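PDB 3PF0: imelysin-like protein from Psychrobacter arcticus, which is of unknown function but belongs to the imelysin-like (peptidase M75) family and has been regarded as a putative metalloendopeptidase. Local coordinates for residues Q101-V104 / L105-W109; A71-S74 / D75-H78; A323-K327 / A328-E332; A313-A316 / Q317-E320. All coordinates share one frame; numbering follows the deposited sequence.

In the fold
All four contacts are local, each lying within a helix or at the start or end of one in an all-helical chain. Contact 1, on helix 92-112, is the buried one, its chemistry mostly aromatic and aliphatic. Contact 2 belongs to the preceding helix 48-84, which runs antiparallel against it; the two touch, with centres about 9 Å apart, but contact 2 is only partly buried and carries more polar groups. Contacts 4 and 3 frame the connection from helix 298-316 to helix 327-351, and they too touch. Contact 4, partly buried, winds down a helix end through backbone bonds and packing, whereas contact 3, on the surface, opens the next helix with polar side chains.

Contact 1: Q101-V104 / L105-W109; sequences QWLV and LAQAW
Four successive backbone bonds of the i to i+4 kind tie Gln-101 through Val-104 to Leu-105 through Ala-108, among them Ala-106 N to Trp-102 O at 2.8 Å. One turn on from Trp-102, the methyl of Ala-106 sits over one face of the indole. Its CB lies 4.0 Å from the centroid of the six-membered ring and 14° off the ring normal, a CH-pi contact; the nearest ring atom to that CB is Trp-102 CZ2, at 3.9 Å. The ring gets there because CG stands opposite the backbone N (chi1 170°), and its NE1 gives a hydrogen bond to Ile-168 O, which fixes how the indole is turned. This is the middle of helix 92-112, whose flanks meet helix 48-84, helix 167-176 and helix 268-283 in the all-helical imelysin fold. Leu-103 and Gln-107 cross obliquely on the flank facing helix 268-283. Gln-107 CG lies 4.1 Å from Leu-103 CD1, while OE1 comes to 3.8 Å from Leu-103 CG, so methylene and amide oxygen touch different parts of the leucine where the two chains cross. An alanine in place of the glutamine would keep the backbone bond but would probably uncover the flank of Leu-103 and open a gap beside Ala-270. On another flank Leu-105 packs on Leu-77 of helix 48-84, and Leu-105 CB lies 3.4 Å from Trp-102 O.

Contact 2: A71-S74 / D75-H78; sequences AKQS and DLLH
Gln-73 O takes two donors: Leu-77 N, 3.0 Å away and one turn further along the same helix, and the amide NE2 of Gln-101 from helix 92-112. This doubly used carbonyl pins together the two antiparallel helices of a helical hairpin, a pairing that Gln-73 reinforces by packing its side chain on Val-104. One position on from Gln-73, Ser-74 O receives His-78 N at 2.9 Å, and the imidazole then leads away to hydrogen-bond through ND1 with Met-190 O. On the flank toward helix 183-214, Asp-75 folds its carboxylate back over the preceding turn: CG lies beside the backbone N (chi1 -76°), which brings it to 3.3 Å from Ala-71 O. OD1 is 3.4 Å from Ala-71 O, and since both are acceptors the pair is no hydrogen bond. OD1 instead forms a salt bridge with Lys-201. An alanine in place of Asp-75 would probably leave the ammonium of Lys-201 without its counter-charge. With the aspartate present, the positive charge of Lys-201 probably offsets the unfavourable nearness of carboxylate and carbonyl.

Contact 3: A323-K327 / A328-E332; sequences ATADK and ATQQE
Lys-327 NZ donates to the side-chain carbonyl of Gln-330 over 2.8 Å, approaching OE1 in the carbonyl plane with a C=O...donor angle of 147°. The same ammonium also reaches Leu-250 O, so it joins the new helix to a distant part of the chain. Two bends in the lysine chain, at chi2 (-78°) and chi4 (-79°), fold it back over the glutamine, and its CD passes 3.7 Å from Gln-330 OE1. The other end of that amide is held as well, for Gln-330 NE2 donates to Leu-322 O. Beneath these bonds the backbone is already helical: Gln-330 N meets Asp-326 O at 3.1 Å, and Gln-331 N follows to Lys-327 O at 3.0 Å. Asp-326 occupies the N-cap position at the start of helix 327-351, yet in the conformer given its side chain makes no capping bond. The packing is modest. Gln-330 CG lies 4.0 Å from the methyl of Ala-325, which points toward the helix and also rests on Pro-319. Gln-330 is thus a buried polar residue amid largely exposed ones, gripped at both amide ends, so its carboxamide should have little freedom to flip. The ammonium at OE1 would probably polarise the amide and make NE2 a somewhat stronger donor to the incoming loop.

Contact 4: A313-A316 / Q317-E320; sequences ALLA and QMPE
The carboxamide of Gln-317, the flat group of this contact, lies back along the preceding turn, with OE1 3.8 Å from Leu-314 CA and 4.0 Å from Leu-314 CD1. This is the C-terminal region of helix 298-316, where the chain passes from helix to loop and i to i+3 bonds, one of them weak, take over, as in a 3-10 turn. Gln-317 CG takes the crowded position between backbone N and carbonyl carbon (chi1 63°), which directs the extended chain over the turn and puts CG 3.3 Å from Leu-314 O. Gln-317 N makes only a weak hydrogen bond to that same oxygen, at 3.4 Å. Met-318 N bonds more firmly to Leu-315 O, at 3.1 Å, although it comes from well above the carbonyl plane, 61° out of it. Pro-319, which has no N-H to offer, follows as the chain leaves for the loop, and Met-318 O is taken by Arg-269. The side chain of Met-318, a selenomethionine, heads for Thr-329 on helix 327-351, while Leu-315 packs against both that helix and helix 268-283. On the way Met-318 CG passes 3.4 Å from Leu-314 O, and its SE stands 4.4 Å from Leu-315 CD1.

Contact 1: Q101-V104 / L105-W109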
# COMPACT_ATOMS: atom_id res chain seq x y z
N GLN A 101 -2.06 8.93 -13.95
CA GLN A 101 -2.85 9.19 -12.75
C GLN A 101 -3.18 7.87 -12.02
O GLN A 101 -3.21 7.85 -10.79
CB GLN A 101 -4.12 10.00 -13.07
CG GLN A 101 -4.93 10.49 -11.86
CD GLN A 101 -4.10 11.07 -10.72
OE1 GLN A 101 -3.09 11.75 -10.92
NE2 GLN A 101 -4.52 10.81 -9.50
N TRP A 102 -3.35 6.76 -12.76
CA TRP A 102 -3.58 5.46 -12.11
C TRP A 102 -2.36 5.13 -11.23
O TRP A 102 -2.56 4.70 -10.09
CB TRP A 102 -3.85 4.33 -13.14
CG TRP A 102 -3.84 2.96 -12.51
CD1 TRP A 102 -4.87 2.35 -11.86
CD2 TRP A 102 -2.68 2.13 -12.29
NE1 TRP A 102 -4.45 1.16 -11.31
CE2 TRP A 102 -3.10 1.02 -11.54
CE3 TRP A 102 -1.33 2.22 -12.68
CZ2 TRP A 102 -2.22 -0.00 -11.16
CZ3 TRP A 102 -0.46 1.21 -12.30
CH2 TRP A 102 -0.91 0.10 -11.58
N LEU A 103 -1.11 5.35 -11.74
CA LEU A 103 0.13 5.07 -11.01
C LEU A 103 0.23 5.91 -9.73
O LEU A 103 0.62 5.37 -8.70
CB LEU A 103 1.38 5.28 -11.90
CG LEU A 103 2.77 4.96 -11.29
CD1 LEU A 103 2.82 3.57 -10.63
CD2 LEU A 103 3.87 5.11 -12.33
N VAL A 104 -0.13 7.23 -9.81
CA VAL A 104 -0.14 8.15 -8.66
C VAL A 104 -1.06 7.55 -7.57
O VAL A 104 -0.68 7.48 -6.40
CB VAL A 104 -0.56 9.60 -9.07
CG1 VAL A 104 -0.71 10.52 -7.86
CG2 VAL A 104 0.41 10.21 -10.10
N LEU A 105 -2.26 7.08 -7.98
CA LEU A 105 -3.23 6.43 -7.11
C LEU A 105 -2.70 5.10 -6.55
O LEU A 105 -2.90 4.83 -5.37
CB LEU A 105 -4.57 6.21 -7.85
CG LEU A 105 -5.57 5.21 -7.24
CD1 LEU A 105 -6.08 5.68 -5.86
CD2 LEU A 105 -6.70 4.94 -8.18
N ALA A 106 -2.06 4.27 -7.39
CA ALA A 106 -1.52 2.97 -6.95
C ALA A 106 -0.41 3.18 -5.91
O ALA A 106 -0.35 2.44 -4.93
CB ALA A 106 -1.00 2.17 -8.13
N GLN A 107 0.41 4.24 -6.10
CA GLN A 107 1.49 4.62 -5.18
C GLN A 107 0.92 5.11 -3.82
O GLN A 107 1.45 4.73 -2.77
CB GLN A 107 2.38 5.71 -5.80
CG GLN A 107 3.33 5.17 -6.87
CD GLN A 107 4.14 6.26 -7.50
OE1 GLN A 107 3.64 7.08 -8.27
NE2 GLN A 107 5.42 6.29 -7.21
N ALA A 108 -0.18 5.91 -3.85
CA ALA A 108 -0.86 6.43 -2.65
C ALA A 108 -1.48 5.30 -1.83
O ALA A 108 -1.39 5.30 -0.61
CB ALA A 108 -1.94 7.45 -3.04
N TRP A 109 -2.10 4.32 -2.49
CA TRP A 109 -2.67 3.19 -1.77
C TRP A 109 -1.57 2.27 -1.22
O TRP A 109 -1.74 1.73 -0.12
CB TRP A 109 -3.65 2.39 -2.62
CG TRP A 109 -4.19 1.20 -1.88
CD1 TRP A 109 -3.85 -0.11 -2.08
CD2 TRP A 109 -5.03 1.22 -0.72
NE1 TRP A 109 -4.47 -0.91 -1.15
CE2 TRP A 109 -5.18 -0.11 -0.28
CE3 TRP A 109 -5.67 2.24 0.01
CZ2 TRP A 109 -5.96 -0.46 0.83
CZ3 TRP A 109 -6.44 1.90 1.11
CH2 TRP A 109 -6.58 0.57 1.51

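Contact 2: A71-S74 / D75-H78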
# COMPACT_ATOMS: atom_id res chain seq x y z
N ALA A 71 -7.83 8.64 -1.48
CA ALA A 71 -9.18 9.07 -1.87
C ALA A 71 -9.12 10.24 -2.89
O ALA A 71 -9.84 10.22 -3.88
CB ALA A 71 -9.99 9.47 -0.64
N LYS A 72 -8.23 11.21 -2.64
CA LYS A 72 -7.98 12.39 -3.48
C LYS A 72 -7.51 11.95 -4.90
O LYS A 72 -8.05 12.42 -5.90
CB LYS A 72 -6.92 13.27 -2.79
CG LYS A 72 -6.43 14.51 -3.53
CD LYS A 72 -5.31 15.15 -2.72
CE LYS A 72 -4.56 16.25 -3.43
NZ LYS A 72 -3.66 16.99 -2.50
N GLN A 73 -6.55 11.01 -4.96
CA GLN A 73 -6.00 10.48 -6.20
C GLN A 73 -7.03 9.68 -7.00
O GLN A 73 -6.99 9.72 -8.23
CB GLN A 73 -4.74 9.64 -5.94
CG GLN A 73 -3.56 10.41 -5.33
CD GLN A 73 -3.35 11.82 -5.83
OE1 GLN A 73 -3.50 12.14 -7.02
NE2 GLN A 73 -2.94 12.69 -4.93
N SER A 74 -7.95 8.96 -6.30
CA SER A 74 -9.02 8.19 -6.93
C SER A 74 -10.04 9.16 -7.53
O SER A 74 -10.54 8.92 -8.62
CB SER A 74 -9.68 7.26 -5.91
OG SER A 74 -10.50 6.30 -6.56
N ASP A 75 -10.32 10.28 -6.81
CA ASP A 75 -11.22 11.35 -7.28
C ASP A 75 -10.63 12.01 -8.53
O ASP A 75 -11.37 12.26 -9.48
CB ASP A 75 -11.44 12.42 -6.20
CG ASP A 75 -12.38 12.05 -5.07
OD1 ASP A 75 -12.95 10.94 -5.12
OD2 ASP A 75 -12.50 12.85 -4.12
N LEU A 76 -9.31 12.30 -8.53
CA LEU A 76 -8.69 12.92 -9.71
C LEU A 76 -8.72 11.94 -10.90
O LEU A 76 -8.97 12.39 -12.02
CB LEU A 76 -7.26 13.44 -9.44
CG LEU A 76 -6.51 14.08 -10.67
CD1 LEU A 76 -7.32 15.20 -11.35
CD2 LEU A 76 -5.14 14.57 -10.29
N LEU A 77 -8.53 10.62 -10.66
CA LEU A 77 -8.60 9.63 -11.73
C LEU A 77 -10.01 9.60 -12.31
O LEU A 77 -10.16 9.65 -13.53
CB LEU A 77 -8.17 8.21 -11.26
CG LEU A 77 -8.17 7.09 -12.34
CD1 LEU A 77 -7.21 7.41 -13.51
CD2 LEU A 77 -7.85 5.74 -11.73
N HIS A 78 -11.05 9.56 -11.42
CA HIS A 78 -12.44 9.56 -11.84
C HIS A 78 -12.77 10.82 -12.67
O HIS A 78 -13.35 10.71 -13.75
CB HIS A 78 -13.42 9.46 -10.64
CG HIS A 78 -14.85 9.58 -11.08
ND1 HIS A 78 -15.54 8.48 -11.58
CD2 HIS A 78 -15.61 10.69 -11.25
CE1 HIS A 78 -16.72 8.95 -11.97
NE2 HIS A 78 -16.81 10.27 -11.79

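Contact 3: A323-K327 / A328-E332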
# COMPACT_ATOMS: atom_id res chain seq x y z
N ALA A 323 11.07 -7.06 -12.75
CA ALA A 323 11.20 -8.37 -13.38
C ALA A 323 12.30 -8.37 -14.45
O ALA A 323 12.89 -9.42 -14.68
CB ALA A 323 9.88 -8.79 -14.00
N THR A 324 12.57 -7.21 -15.08
CA THR A 324 13.58 -7.07 -16.15
C THR A 324 14.99 -6.87 -15.57
O THR A 324 15.94 -6.73 -16.33
CB THR A 324 13.22 -5.93 -17.14
OG1 THR A 324 13.47 -4.67 -16.53
CG2 THR A 324 11.77 -5.99 -17.64
N ALA A 325 15.13 -6.86 -14.23
CA ALA A 325 16.42 -6.70 -13.58
C ALA A 325 17.19 -8.01 -13.56
O ALA A 325 16.60 -9.07 -13.80
CB ALA A 325 16.23 -6.20 -12.16
N ASP A 326 18.52 -7.94 -13.26
CA ASP A 326 19.39 -9.12 -13.15
C ASP A 326 18.96 -9.93 -11.93
O ASP A 326 18.50 -9.35 -10.94
CB ASP A 326 20.87 -8.73 -13.04
CG ASP A 326 21.41 -7.95 -14.22
OD1 ASP A 326 21.49 -8.52 -15.33
OD2 ASP A 326 21.79 -6.77 -14.03
N LYS A 327 19.10 -11.27 -12.00
CA LYS A 327 18.73 -12.17 -10.90
C LYS A 327 19.48 -11.85 -9.61
O LYS A 327 18.88 -11.88 -8.54
CB LYS A 327 18.95 -13.64 -11.29
CG LYS A 327 17.69 -14.32 -11.82
CD LYS A 327 16.73 -14.73 -10.70
CE LYS A 327 15.37 -15.13 -11.23
NZ LYS A 327 14.52 -13.96 -11.56
N ALA A 328 20.78 -11.49 -9.72
CA ALA A 328 21.63 -11.14 -8.58
C ALA A 328 21.14 -9.84 -7.91
O ALA A 328 21.13 -9.76 -6.68
CB ALA A 328 23.08 -11.00 -9.02
N THR A 329 20.70 -8.85 -8.71
CA THR A 329 20.20 -7.55 -8.23
C THR A 329 18.86 -7.74 -7.50
O THR A 329 18.59 -7.05 -6.52
CB THR A 329 20.06 -6.54 -9.38
OG1 THR A 329 21.16 -6.68 -10.28
CG2 THR A 329 20.00 -5.11 -8.88
N GLN A 330 18.03 -8.68 -7.99
CA GLN A 330 16.73 -9.01 -7.40
C GLN A 330 16.95 -9.69 -6.05
O GLN A 330 16.20 -9.43 -5.10
CB GLN A 330 15.91 -9.91 -8.34
CG GLN A 330 15.43 -9.23 -9.62
CD GLN A 330 14.82 -10.22 -10.59
OE1 GLN A 330 15.10 -11.42 -10.57
NE2 GLN A 330 13.97 -9.73 -11.48
N GLN A 331 18.01 -10.53 -5.97
CA GLN A 331 18.43 -11.24 -4.75
C GLN A 331 18.93 -10.24 -3.71
O GLN A 331 18.60 -10.36 -2.54
CB GLN A 331 19.50 -12.30 -5.07
CG GLN A 331 19.77 -13.30 -3.92
CD GLN A 331 18.52 -14.01 -3.43
OE1 GLN A 331 17.82 -14.69 -4.20
NE2 GLN A 331 18.21 -13.87 -2.15
N GLU A 332 19.71 -9.22 -4.16
CA GLU A 332 20.24 -8.13 -3.34
C GLU A 332 19.09 -7.33 -2.70
O GLU A 332 19.15 -6.99 -1.52
CB GLU A 332 21.09 -7.20 -4.20
CG GLU A 332 22.56 -7.19 -3.85
CD GLU A 332 23.29 -6.02 -4.48
OE1 GLU A 332 23.45 -6.02 -5.73
OE2 GLU A 332 23.65 -5.08 -3.74

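Contact 4: A313-A316 / Q317-E320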
# COMPACT_ATOMS: atom_id res chain seq x y z
N ALA A 313 18.49 3.29 -2.31
CA ALA A 313 19.57 3.53 -3.26
C ALA A 313 19.72 2.35 -4.23
O ALA A 313 19.96 2.56 -5.42
CB ALA A 313 20.88 3.78 -2.52
N LEU A 314 19.54 1.10 -3.75
CA LEU A 314 19.62 -0.09 -4.59
C LEU A 314 18.42 -0.15 -5.56
O LEU A 314 18.60 -0.46 -6.73
CB LEU A 314 19.67 -1.36 -3.72
CG LEU A 314 19.84 -2.70 -4.44
CD1 LEU A 314 21.25 -2.87 -4.99
CD2 LEU A 314 19.51 -3.84 -3.52
N LEU A 315 17.22 0.19 -5.07
CA LEU A 315 16.01 0.18 -5.87
C LEU A 315 16.07 1.22 -7.00
O LEU A 315 15.63 0.92 -8.11
CB LEU A 315 14.80 0.42 -4.97
CG LEU A 315 13.41 0.11 -5.54
CD1 LEU A 315 13.18 -1.39 -5.67
CD2 LEU A 315 12.37 0.67 -4.64
N ALA A 316 16.67 2.40 -6.73
CA ALA A 316 16.80 3.52 -7.67
C ALA A 316 17.65 3.18 -8.92
O ALA A 316 17.46 3.81 -9.96
CB ALA A 316 17.40 4.73 -6.97
N GLN A 317 18.59 2.22 -8.81
CA GLN A 317 19.45 1.85 -9.94
C GLN A 317 18.90 0.62 -10.70
O GLN A 317 19.50 0.17 -11.68
CB GLN A 317 20.92 1.66 -9.49
CG GLN A 317 21.21 0.54 -8.48
CD GLN A 317 22.61 0.62 -7.88
OE1 GLN A 317 22.81 0.40 -6.67
NE2 GLN A 317 23.62 0.92 -8.69
N MSE A 318 17.71 0.13 -10.29
CA MSE A 318 17.02 -1.00 -10.93
C MSE A 318 16.02 -0.48 -11.99
O MSE A 318 15.68 0.70 -11.95
CB MSE A 318 16.32 -1.86 -9.86
CG MSE A 318 17.28 -2.63 -8.98
SE MSE A 318 16.38 -3.65 -7.57
CE MSE A 318 15.72 -5.17 -8.57
N PRO A 319 15.53 -1.32 -12.95
CA PRO A 319 14.58 -0.79 -13.97
C PRO A 319 13.17 -0.53 -13.41
O PRO A 319 12.87 -0.94 -12.29
CB PRO A 319 14.56 -1.90 -15.03
CG PRO A 319 15.70 -2.82 -14.70
CD PRO A 319 15.83 -2.73 -13.21
N GLU A 320 12.31 0.17 -14.20
CA GLU A 320 10.91 0.49 -13.86
C GLU A 320 10.13 -0.77 -13.52
O GLU A 320 9.31 -0.75 -12.60
CB GLU A 320 10.21 1.22 -15.01
CG GLU A 320 10.59 2.69 -15.12
CD GLU A 320 9.74 3.49 -16.09
OE1 GLU A 320 9.14 2.89 -17.02
OE2 GLU A 320 9.67 4.72 -15.92